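Local coordinates for RagA protein (Porphyromonas gingivalis, PDB 6SLN) that probably imports peptides across the outer membrane as a TonB-dependent receptor, a beta-barrel filled by a plug domain, at residues A[342-355]-A[367-381]. Sequence-based numbering, arbitrary orientation.
Sequences EPANFKRYSGRLNF and ANLSGAIANRRSADY. With C8E ((hydroxyethyloxy)tri(ethyloxy)octane), chain J; C8E ((hydroxyethyloxy)tri(ethyloxy)octane), chain I.
Antiparallel backbone pairing joins 342-355 to 367-381, the two arms of a transmembrane hairpin in the wall of the TonB-dependent receptor barrel. Hydrogen-bonded pairs, alternating with non-hydrogen-bonded ones, run from Asn-345 with Arg-377 to Phe-355 with Ala-367; one has bonds of 3.0 Å from Gly-351 N to Gly-371 O and 2.9 Å from Gly-371 N to Gly-351 O. These glycines leave the backbone bare on the outward side, which meets detergent and, in part, the second subunit; the octyl chain of one C8E molecule (chain J) runs close over it, its C8 3.5 Å from Ser-370 C. Leu-353, Leu-369, Tyr-349 and Ile-373 share that side. The inward side, towards the plug, is largely polar near Arg-352, which, bent at chi3 (-55°), bonds through NH1 to Asn-354 OD1 at the edge of its guanidinium, while Ser-370 CB lies over one face. Further along, Phe-346 turns its ring edge to Arg-376, CE2 3.4 Å from Arg-376 CZ with the planes 89° apart. At the end of the strands, Pro-343 CB sits over the centre of the Arg-377 guanidinium, and Glu-342 OE1 takes a weak bond from Tyr-381 N. Strands 325-337 and 435-450 flank the hairpin, helix 169-173 meets Phe-346 and Arg-376 from inside, and Leu-353 of the second subunit packs on Leu-369.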
ATOM      1  N   GLU A 342     -14.890   7.647  22.553  1.00 40.41           N
ATOM      2  CA  GLU A 342     -14.474   7.232  21.219  1.00 48.51           C
ATOM      3  C   GLU A 342     -13.579   8.314  20.626  1.00 42.57           C
ATOM      4  O   GLU A 342     -14.021   9.451  20.415  1.00 38.47           O
ATOM      5  CB  GLU A 342     -15.688   6.995  20.334  1.00 54.43           C
ATOM      6  CG  GLU A 342     -15.672   5.686  19.617  1.00 60.69           C
ATOM      7  CD  GLU A 342     -16.843   5.580  18.681  1.00 68.99           C
ATOM      8  OE1 GLU A 342     -16.610   5.556  17.450  1.00 67.62           O
ATOM      9  OE2 GLU A 342     -17.991   5.545  19.182  1.00 71.42           O
ATOM     10  N   PRO A 343     -12.307   8.014  20.405  1.00 38.47           N
ATOM     11  CA  PRO A 343     -11.343   9.078  20.126  1.00 39.19           C
ATOM     12  C   PRO A 343     -11.643   9.753  18.813  1.00 43.39           C
ATOM     13  O   PRO A 343     -11.981   9.104  17.820  1.00 41.30           O
ATOM     14  CB  PRO A 343     -10.010   8.336  20.074  1.00 39.94           C
ATOM     15  CG  PRO A 343     -10.257   7.135  20.931  1.00 44.12           C
ATOM     16  CD  PRO A 343     -11.640   6.719  20.569  1.00 42.49           C
ATOM     17  N   ALA A 344     -11.550  11.077  18.829  1.00 44.61           N
ATOM     18  CA  ALA A 344     -11.712  11.864  17.618  1.00 43.13           C
ATOM     19  C   ALA A 344     -11.018  13.193  17.847  1.00 43.89           C
ATOM     20  O   ALA A 344     -10.990  13.708  18.966  1.00 43.97           O
ATOM     21  CB  ALA A 344     -13.186  12.064  17.242  1.00 30.04           C
ATOM     22  N   ASN A 345     -10.445  13.733  16.781  1.00 49.19           N
ATOM     23  CA  ASN A 345      -9.702  14.964  16.943  1.00 48.34           C
ATOM     24  C   ASN A 345      -9.284  15.476  15.574  1.00 45.71           C
ATOM     25  O   ASN A 345      -9.280  14.747  14.575  1.00 38.47           O
ATOM     26  CB  ASN A 345      -8.471  14.767  17.821  1.00 42.42           C
ATOM     27  CG  ASN A 345      -7.691  13.552  17.431  1.00 45.68           C
ATOM     28  OD1 ASN A 345      -6.916  13.590  16.490  1.00 49.72           O
ATOM     29  ND2 ASN A 345      -7.912  12.447  18.136  1.00 54.13           N
ATOM     30  N   PHE A 346      -8.925  16.750  15.558  1.00 33.93           N
ATOM     31  CA  PHE A 346      -8.337  17.406  14.412  1.00 30.36           C
ATOM     32  C   PHE A 346      -7.150  18.179  14.950  1.00 41.27           C
ATOM     33  O   PHE A 346      -7.329  19.122  15.729  1.00 41.19           O
ATOM     34  CB  PHE A 346      -9.337  18.336  13.739  1.00 44.17           C
ATOM     35  CG  PHE A 346      -8.916  18.799  12.385  1.00 48.86           C
ATOM     36  CD1 PHE A 346      -8.015  19.834  12.245  1.00 49.32           C
ATOM     37  CD2 PHE A 346      -9.422  18.203  11.258  1.00 48.19           C
ATOM     38  CE1 PHE A 346      -7.632  20.261  11.008  1.00 49.23           C
ATOM     39  CE2 PHE A 346      -9.045  18.628  10.028  1.00 52.78           C
ATOM     40  CZ  PHE A 346      -8.149  19.662   9.901  1.00 53.45           C
ATOM     41  N   LYS A 347      -5.947  17.757  14.571  1.00 41.88           N
ATOM     42  CA  LYS A 347      -4.735  18.512  14.850  1.00 52.33           C
ATOM     43  C   LYS A 347      -4.173  19.035  13.533  1.00 48.37           C
ATOM     44  O   LYS A 347      -4.192  18.331  12.519  1.00 47.14           O
ATOM     45  CB  LYS A 347      -3.679  17.656  15.577  1.00 58.70           C
ATOM     46  CG  LYS A 347      -4.243  16.550  16.468  1.00 70.78           C
ATOM     47  CD  LYS A 347      -3.182  16.013  17.441  1.00 79.71           C
ATOM     48  CE  LYS A 347      -3.723  14.861  18.293  1.00 80.97           C
ATOM     49  NZ  LYS A 347      -3.809  13.590  17.514  1.00 81.75           N
ATOM     50  N   ARG A 348      -3.684  20.270  13.541  1.00 45.27           N
ATOM     51  CA  ARG A 348      -2.995  20.795  12.372  1.00 54.12           C
ATOM     52  C   ARG A 348      -1.808  21.644  12.805  1.00 57.61           C
ATOM     53  O   ARG A 348      -1.844  22.297  13.852  1.00 64.35           O
ATOM     54  CB  ARG A 348      -3.946  21.605  11.466  1.00 54.80           C
ATOM     55  CG  ARG A 348      -4.040  23.094  11.783  1.00 49.65           C
ATOM     56  CD  ARG A 348      -4.646  23.876  10.616  1.00 47.50           C
ATOM     57  NE  ARG A 348      -6.057  24.176  10.826  1.00 52.57           N
ATOM     58  CZ  ARG A 348      -6.517  25.107  11.657  1.00 49.48           C
ATOM     59  NH1 ARG A 348      -5.688  25.850  12.370  1.00 49.99           N
ATOM     60  NH2 ARG A 348      -7.819  25.292  11.778  1.00 54.99           N
ATOM     61  N   TYR A 349      -0.743  21.582  12.006  1.00 48.73           N
ATOM     62  CA  TYR A 349       0.408  22.477  12.080  1.00 45.01           C
ATOM     63  C   TYR A 349       0.471  23.230  10.755  1.00 49.80           C
ATOM     64  O   TYR A 349       0.747  22.629   9.711  1.00 43.05           O
ATOM     65  CB  TYR A 349       1.702  21.705  12.319  1.00 42.53           C
ATOM     66  CG  TYR A 349       1.682  20.788  13.523  1.00 52.25           C
ATOM     67  CD1 TYR A 349       1.001  19.581  13.486  1.00 54.47           C
ATOM     68  CD2 TYR A 349       2.356  21.122  14.694  1.00 50.97           C
ATOM     69  CE1 TYR A 349       0.980  18.740  14.579  1.00 56.69           C
ATOM     70  CE2 TYR A 349       2.341  20.282  15.786  1.00 50.83           C
ATOM     71  CZ  TYR A 349       1.651  19.091  15.721  1.00 58.39           C
ATOM     72  OH  TYR A 349       1.622  18.239  16.799  1.00 71.81           O
ATOM     73  N   SER A 350       0.222  24.538  10.793  1.00 54.63           N
ATOM     74  CA  SER A 350       0.051  25.335   9.588  1.00 57.13           C
ATOM     75  C   SER A 350       1.302  26.131   9.262  1.00 56.67           C
ATOM     76  O   SER A 350       2.005  26.619  10.147  1.00 58.95           O
ATOM     77  CB  SER A 350      -1.105  26.326   9.731  1.00 67.34           C
ATOM     78  OG  SER A 350      -2.168  25.799  10.490  1.00 78.19           O
ATOM     79  N   GLY A 351       1.543  26.295   7.974  1.00 55.98           N
ATOM     80  CA  GLY A 351       2.439  27.331   7.512  1.00 53.92           C
ATOM     81  C   GLY A 351       1.822  28.051   6.331  1.00 53.27           C
ATOM     82  O   GLY A 351       1.174  27.427   5.479  1.00 49.98           O
ATOM     83  N   ARG A 352       1.993  29.366   6.270  1.00 46.25           N
ATOM     84  CA  ARG A 352       1.553  30.115   5.108  1.00 39.67           C
ATOM     85  C   ARG A 352       2.555  31.214   4.809  1.00 46.59           C
ATOM     86  O   ARG A 352       2.979  31.938   5.715  1.00 46.90           O
ATOM     87  CB  ARG A 352       0.166  30.727   5.320  1.00 37.38           C
ATOM     88  CG  ARG A 352      -0.049  31.999   4.477  1.00 42.63           C
ATOM     89  CD  ARG A 352      -1.445  32.569   4.616  1.00 46.23           C
ATOM     90  NE  ARG A 352      -2.460  31.572   4.295  1.00 47.40           N
ATOM     91  CZ  ARG A 352      -2.705  31.131   3.065  1.00 46.02           C
ATOM     92  NH1 ARG A 352      -2.013  31.617   2.035  1.00 49.42           N
ATOM     93  NH2 ARG A 352      -3.647  30.211   2.865  1.00 40.28           N
ATOM     94  N   LEU A 353       2.920  31.345   3.540  1.00 51.62           N
ATOM     95  CA  LEU A 353       3.684  32.489   3.057  1.00 53.58           C
ATOM     96  C   LEU A 353       2.900  33.105   1.906  1.00 51.17           C
ATOM     97  O   LEU A 353       2.719  32.469   0.863  1.00 46.83           O
ATOM     98  CB  LEU A 353       5.094  32.088   2.615  1.00 43.63           C
ATOM     99  CG  LEU A 353       5.899  33.290   2.129  1.00 41.40           C
ATOM    100  CD1 LEU A 353       5.927  34.369   3.205  1.00 38.85           C
ATOM    101  CD2 LEU A 353       7.313  32.912   1.713  1.00 40.40           C
ATOM    102  N   ASN A 354       2.412  34.324   2.112  1.00 50.22           N
ATOM    103  CA  ASN A 354       1.747  35.100   1.078  1.00 52.52           C
ATOM    104  C   ASN A 354       2.701  36.182   0.598  1.00 58.58           C
ATOM    105  O   ASN A 354       3.335  36.866   1.405  1.00 61.10           O
ATOM    106  CB  ASN A 354       0.464  35.737   1.609  1.00 54.85           C
ATOM    107  CG  ASN A 354      -0.738  34.816   1.526  1.00 52.10           C
ATOM    108  OD1 ASN A 354      -0.619  33.623   1.242  1.00 51.37           O
ATOM    109  ND2 ASN A 354      -1.906  35.370   1.793  1.00 51.65           N
ATOM    110  N   PHE A 355       2.786  36.346  -0.718  1.00 58.62           N
ATOM    111  CA  PHE A 355       3.795  37.201  -1.325  1.00 53.93           C
ATOM    112  C   PHE A 355       3.193  37.905  -2.530  1.00 53.11           C
ATOM    113  O   PHE A 355       2.321  37.358  -3.210  1.00 52.45           O
ATOM    114  CB  PHE A 355       5.003  36.357  -1.716  1.00 53.89           C
ATOM    115  CG  PHE A 355       5.848  36.949  -2.778  1.00 64.70           C
ATOM    116  CD1 PHE A 355       6.595  38.090  -2.530  1.00 76.77           C
ATOM    117  CD2 PHE A 355       5.938  36.339  -4.021  1.00 69.14           C
ATOM    118  CE1 PHE A 355       7.399  38.634  -3.513  1.00 82.88           C
ATOM    119  CE2 PHE A 355       6.738  36.874  -5.010  1.00 75.36           C
ATOM    120  CZ  PHE A 355       7.469  38.024  -4.758  1.00 81.32           C
ATOM    121  N   ALA A 367       2.544  34.908  -4.909  1.00 48.64           N
ATOM    122  CA  ALA A 367       2.238  33.523  -4.564  1.00 53.82           C
ATOM    123  C   ALA A 367       1.510  33.481  -3.221  1.00 58.65           C
ATOM    124  O   ALA A 367       1.761  34.302  -2.328  1.00 53.93           O
ATOM    125  CB  ALA A 367       3.499  32.646  -4.516  1.00 47.82           C
ATOM    126  N   ASN A 368       0.593  32.524  -3.086  1.00 59.86           N
ATOM    127  CA  ASN A 368      -0.187  32.434  -1.858  1.00 63.52           C
ATOM    128  C   ASN A 368      -0.009  31.055  -1.248  1.00 61.93           C
ATOM    129  O   ASN A 368      -0.976  30.300  -1.089  1.00 66.10           O
ATOM    130  CB  ASN A 368      -1.670  32.736  -2.118  1.00 62.00           C
ATOM    131  CG  ASN A 368      -1.921  34.192  -2.531  1.00 73.11           C
ATOM    132  OD1 ASN A 368      -1.826  35.111  -1.715  1.00 77.80           O
ATOM    133  ND2 ASN A 368      -2.241  34.401  -3.805  1.00 74.96           N
ATOM    134  N   LEU A 369       1.223  30.731  -0.877  1.00 53.02           N
ATOM    135  CA  LEU A 369       1.574  29.371  -0.487  1.00 48.34           C
ATOM    136  C   LEU A 369       1.051  28.984   0.895  1.00 46.42           C
ATOM    137  O   LEU A 369       1.044  29.792   1.828  1.00 51.08           O
ATOM    138  CB  LEU A 369       3.086  29.205  -0.524  1.00 36.19           C
ATOM    139  CG  LEU A 369       3.637  29.703  -1.847  1.00 43.70           C
ATOM    140  CD1 LEU A 369       5.149  29.998  -1.790  1.00 41.73           C
ATOM    141  CD2 LEU A 369       3.269  28.698  -2.911  1.00 53.49           C
ATOM    142  N   SER A 370       0.623  27.732   1.026  1.00 41.57           N
ATOM    143  CA  SER A 370       0.123  27.216   2.292  1.00 42.80           C
ATOM    144  C   SER A 370       0.432  25.730   2.398  1.00 41.21           C
ATOM    145  O   SER A 370       0.574  25.029   1.396  1.00 39.09           O
ATOM    146  CB  SER A 370      -1.387  27.454   2.447  1.00 48.28           C
ATOM    147  OG  SER A 370      -2.120  26.736   1.470  1.00 52.87           O
ATOM    148  N   GLY A 371       0.519  25.250   3.633  1.00 45.57           N
ATOM    149  CA  GLY A 371       0.772  23.839   3.851  1.00 35.27           C
ATOM    150  C   GLY A 371       0.444  23.465   5.277  1.00 38.70           C
ATOM    151  O   GLY A 371       0.257  24.323   6.145  1.00 36.44           O
ATOM    152  N   ALA A 372       0.400  22.160   5.515  1.00 37.60           N
ATOM    153  CA  ALA A 372      -0.042  21.682   6.810  1.00 33.68           C
ATOM    154  C   ALA A 372       0.370  20.236   7.008  1.00 37.60           C
ATOM    155  O   ALA A 372       0.422  19.457   6.050  1.00 32.44           O
ATOM    156  CB  ALA A 372      -1.565  21.800   6.947  1.00 38.45           C
ATOM    157  N   ILE A 373       0.674  19.900   8.260  1.00 39.00           N
ATOM    158  CA  ILE A 373       0.652  18.524   8.730  1.00 40.66           C
ATOM    159  C   ILE A 373      -0.597  18.380   9.589  1.00 43.33           C
ATOM    160  O   ILE A 373      -0.804  19.151  10.530  1.00 54.55           O
ATOM    161  CB  ILE A 373       1.927  18.167   9.506  1.00 37.54           C
ATOM    162  CG1 ILE A 373       3.151  18.234   8.585  1.00 40.07           C
ATOM    163  CG2 ILE A 373       1.809  16.774  10.103  1.00 29.25           C
ATOM    164  CD1 ILE A 373       4.444  17.788   9.276  1.00 32.61           C
ATOM    165  N   ALA A 374      -1.450  17.425   9.251  1.00 33.44           N
ATOM    166  CA  ALA A 374      -2.769  17.340   9.845  1.00 35.54           C
ATOM    167  C   ALA A 374      -3.030  15.921  10.325  1.00 35.24           C
ATOM    168  O   ALA A 374      -2.626  14.952   9.674  1.00 29.05           O
ATOM    169  CB  ALA A 374      -3.844  17.786   8.840  1.00 39.55           C
ATOM    170  N   ASN A 375      -3.707  15.808  11.475  1.00 33.49           N
ATOM    171  CA  ASN A 375      -4.092  14.525  12.061  1.00 33.72           C
ATOM    172  C   ASN A 375      -5.607  14.527  12.239  1.00 42.03           C
ATOM    173  O   ASN A 375      -6.147  15.321  13.020  1.00 52.32           O
ATOM    174  CB  ASN A 375      -3.372  14.292  13.387  1.00 41.69           C
ATOM    175  CG  ASN A 375      -1.855  14.363  13.250  1.00 53.64           C
ATOM    176  OD1 ASN A 375      -1.265  13.660  12.427  1.00 54.44           O
ATOM    177  ND2 ASN A 375      -1.218  15.210  14.057  1.00 55.42           N
ATOM    178  N   ARG A 376      -6.288  13.663  11.491  1.00 32.63           N
ATOM    179  CA  ARG A 376      -7.736  13.516  11.537  1.00 32.59           C
ATOM    180  C   ARG A 376      -8.057  12.157  12.122  1.00 38.23           C
ATOM    181  O   ARG A 376      -7.528  11.145  11.648  1.00 36.05           O
ATOM    182  CB  ARG A 376      -8.372  13.601  10.145  1.00 34.56           C
ATOM    183  CG  ARG A 376      -8.817  14.962   9.697  1.00 45.12           C
ATOM    184  CD  ARG A 376      -9.575  14.868   8.374  1.00 58.86           C
ATOM    185  NE  ARG A 376      -9.744  16.196   7.782  1.00 70.02           N
ATOM    186  CZ  ARG A 376      -8.794  16.850   7.107  1.00 65.34           C
ATOM    187  NH1 ARG A 376      -7.597  16.299   6.915  1.00 67.82           N
ATOM    188  NH2 ARG A 376      -9.040  18.057   6.617  1.00 53.63           N
ATOM    189  N   ARG A 377      -8.915  12.135  13.142  1.00 35.35           N
ATOM    190  CA  ARG A 377      -9.586  10.920  13.557  1.00 38.24           C
ATOM    191  C   ARG A 377     -11.060  11.212  13.780  1.00 51.79           C
ATOM    192  O   ARG A 377     -11.444  12.304  14.214  1.00 53.91           O
ATOM    193  CB  ARG A 377      -9.001  10.295  14.836  1.00 42.28           C
ATOM    194  CG  ARG A 377      -9.103   8.773  14.774  1.00 47.20           C
ATOM    195  CD  ARG A 377      -9.217   8.075  16.110  1.00 47.79           C
ATOM    196  NE  ARG A 377      -7.996   8.164  16.902  1.00 53.78           N
ATOM    197  CZ  ARG A 377      -7.487   7.158  17.612  1.00 59.88           C
ATOM    198  NH1 ARG A 377      -8.076   5.957  17.620  1.00 56.16           N
ATOM    199  NH2 ARG A 377      -6.379   7.354  18.315  1.00 60.66           N
ATOM    200  N   SER A 378     -11.876  10.203  13.500  1.00 54.59           N
ATOM    201  CA  SER A 378     -13.320  10.301  13.593  1.00 47.50           C
ATOM    202  C   SER A 378     -13.855   9.144  14.402  1.00 46.44           C
ATOM    203  O   SER A 378     -13.327   8.026  14.342  1.00 44.63           O
ATOM    204  CB  SER A 378     -13.952  10.297  12.225  1.00 39.76           C
ATOM    205  OG  SER A 378     -13.479  11.430  11.537  1.00 48.80           O
ATOM    206  N   ALA A 379     -14.884   9.438  15.181  1.00 41.26           N
ATOM    207  CA  ALA A 379     -15.586   8.421  15.938  1.00 37.61           C
ATOM    208  C   ALA A 379     -16.616   7.823  14.993  1.00 49.73           C
ATOM    209  O   ALA A 379     -17.524   8.521  14.526  1.00 52.69           O
ATOM    210  CB  ALA A 379     -16.222   9.025  17.185  1.00 38.01           C
ATOM    211  N   ASP A 380     -16.458   6.543  14.684  1.00 49.67           N
ATOM    212  CA  ASP A 380     -17.136   5.960  13.543  1.00 53.52           C
ATOM    213  C   ASP A 380     -18.178   4.934  13.953  1.00 54.94           C
ATOM    214  O   ASP A 380     -18.394   3.948  13.252  1.00 71.32           O
ATOM    215  CB  ASP A 380     -16.107   5.364  12.582  1.00 70.93           C
ATOM    216  CG  ASP A 380     -15.412   6.439  11.759  1.00 81.24           C
ATOM    217  OD1 ASP A 380     -16.061   7.460  11.431  1.00 83.18           O
ATOM    218  OD2 ASP A 380     -14.213   6.280  11.465  1.00 83.94           O
ATOM    219  N   TYR A 381     -18.838   5.157  15.083  1.00 47.44           N
ATOM    220  CA  TYR A 381     -20.017   4.387  15.430  1.00 44.92           C
ATOM    221  C   TYR A 381     -21.242   5.257  15.583  1.00 43.74           C
ATOM    222  O   TYR A 381     -22.366   4.738  15.519  1.00 40.27           O
ATOM    223  CB  TYR A 381     -19.785   3.585  16.718  1.00 47.94           C
ATOM    224  CG  TYR A 381     -18.887   2.392  16.483  1.00 50.17           C
ATOM    225  CD1 TYR A 381     -19.135   1.516  15.439  1.00 50.83           C
ATOM    226  CD2 TYR A 381     -17.781   2.158  17.281  1.00 54.10           C
ATOM    227  CE1 TYR A 381     -18.330   0.432  15.215  1.00 53.65           C
ATOM    228  CE2 TYR A 381     -16.959   1.074  17.056  1.00 59.54           C
ATOM    229  CZ  TYR A 381     -17.238   0.214  16.020  1.00 54.99           C
ATOM    230  OH  TYR A 381     -16.428  -0.868  15.781  1.00 51.49           O
TER
HETATM  231  C1  C8E J1104       7.615  31.575   7.813  1.00 45.52           C
HETATM  232  C2  C8E J1104       7.222  30.152   7.405  1.00 47.97           C
HETATM  233  C3  C8E J1104       6.366  30.054   6.123  1.00 42.53           C
HETATM  234  C4  C8E J1104       5.965  28.596   5.825  1.00 35.70           C
HETATM  235  C5  C8E J1104       5.022  28.417   4.633  1.00 41.19           C
HETATM  236  C6  C8E J1104       5.045  26.998   4.050  1.00 46.63           C
HETATM  237  C7  C8E J1104       3.920  26.791   3.032  1.00 48.55           C
HETATM  238  C8  C8E J1104       3.870  25.374   2.450  1.00 57.17           C
HETATM  239  O9  C8E J1104       4.376  25.360   1.124  1.00 66.59           O
HETATM  240  C10 C8E J1104       4.625  24.061   0.601  1.00 65.10           C
HETATM  241  C11 C8E J1104       6.069  23.928   0.102  1.00 65.93           C
HETATM  242  O12 C8E J1104       6.234  24.093  -1.294  1.00 64.67           O
HETATM  243  C13 C8E J1104       7.246  25.040  -1.616  1.00 63.84           C
HETATM  244  C14 C8E J1104       7.260  25.414  -3.107  1.00 66.08           C
HETATM  245  O15 C8E J1104       7.359  26.813  -3.305  1.00 65.77           O
HETATM  246  C16 C8E J1104       6.686  27.311  -4.454  1.00 61.29           C
HETATM  247  C17 C8E J1104       7.518  28.407  -5.126  1.00 62.12           C
HETATM  248  O18 C8E J1104       6.931  28.875  -6.332  1.00 61.35           O
HETATM  249  C19 C8E J1104       6.513  30.229  -6.312  1.00 61.96           C
HETATM  250  C20 C8E J1104       6.905  30.965  -7.601  1.00 60.66           C
HETATM  251  O21 C8E J1104       5.902  31.891  -8.000  1.00 59.75           O
HETATM  252  C1  C8E I1103       3.950  25.178  14.867  1.00 45.72           C
HETATM  253  C2  C8E I1103       5.072  25.069  13.832  1.00 44.96           C
HETATM  254  C3  C8E I1103       4.598  25.294  12.392  1.00 41.08           C
HETATM  255  C4  C8E I1103       5.299  24.358  11.391  1.00 42.67           C
HETATM  256  C5  C8E I1103       4.407  24.014  10.190  1.00 46.41           C
HETATM  257  C6  C8E I1103       5.132  23.894   8.844  1.00 44.94           C
HETATM  258  C7  C8E I1103       4.217  23.296   7.764  1.00 52.80           C
HETATM  259  C8  C8E I1103       4.996  22.437   6.758  1.00 60.16           C
HETATM  260  O9  C8E I1103       4.164  21.473   6.131  1.00 64.10           O
HETATM  261  C10 C8E I1103       4.276  21.417   4.716  1.00 62.56           C
HETATM  262  C11 C8E I1103       3.826  20.047   4.188  1.00 63.68           C
HETATM  263  O12 C8E I1103       4.051  19.903   2.791  1.00 68.35           O
HETATM  264  C13 C8E I1103       4.087  18.559   2.318  1.00 74.82           C
HETATM  265  C14 C8E I1103       3.528  18.499   0.886  1.00 80.94           C
HETATM  266  O15 C8E I1103       3.867  17.354   0.118  1.00 82.44           O
HETATM  267  C16 C8E I1103       4.658  17.681  -1.021  1.00 86.35           C
HETATM  268  C17 C8E I1103       4.169  18.916  -1.806  1.00 83.56           C
HETATM  269  O18 C8E I1103       5.130  19.414  -2.741  1.00 74.65           O
HETATM  270  C19 C8E I1103       4.625  20.369  -3.665  1.00 64.39           C
HETATM  271  C20 C8E I1103       5.563  20.524  -4.867  1.00 62.89           C
HETATM  272  O21 C8E I1103       5.250  21.626  -5.704  1.00 58.91           O
HETATM  273  O   HOH W   1     -12.413   6.684  17.212  1.00 44.42           O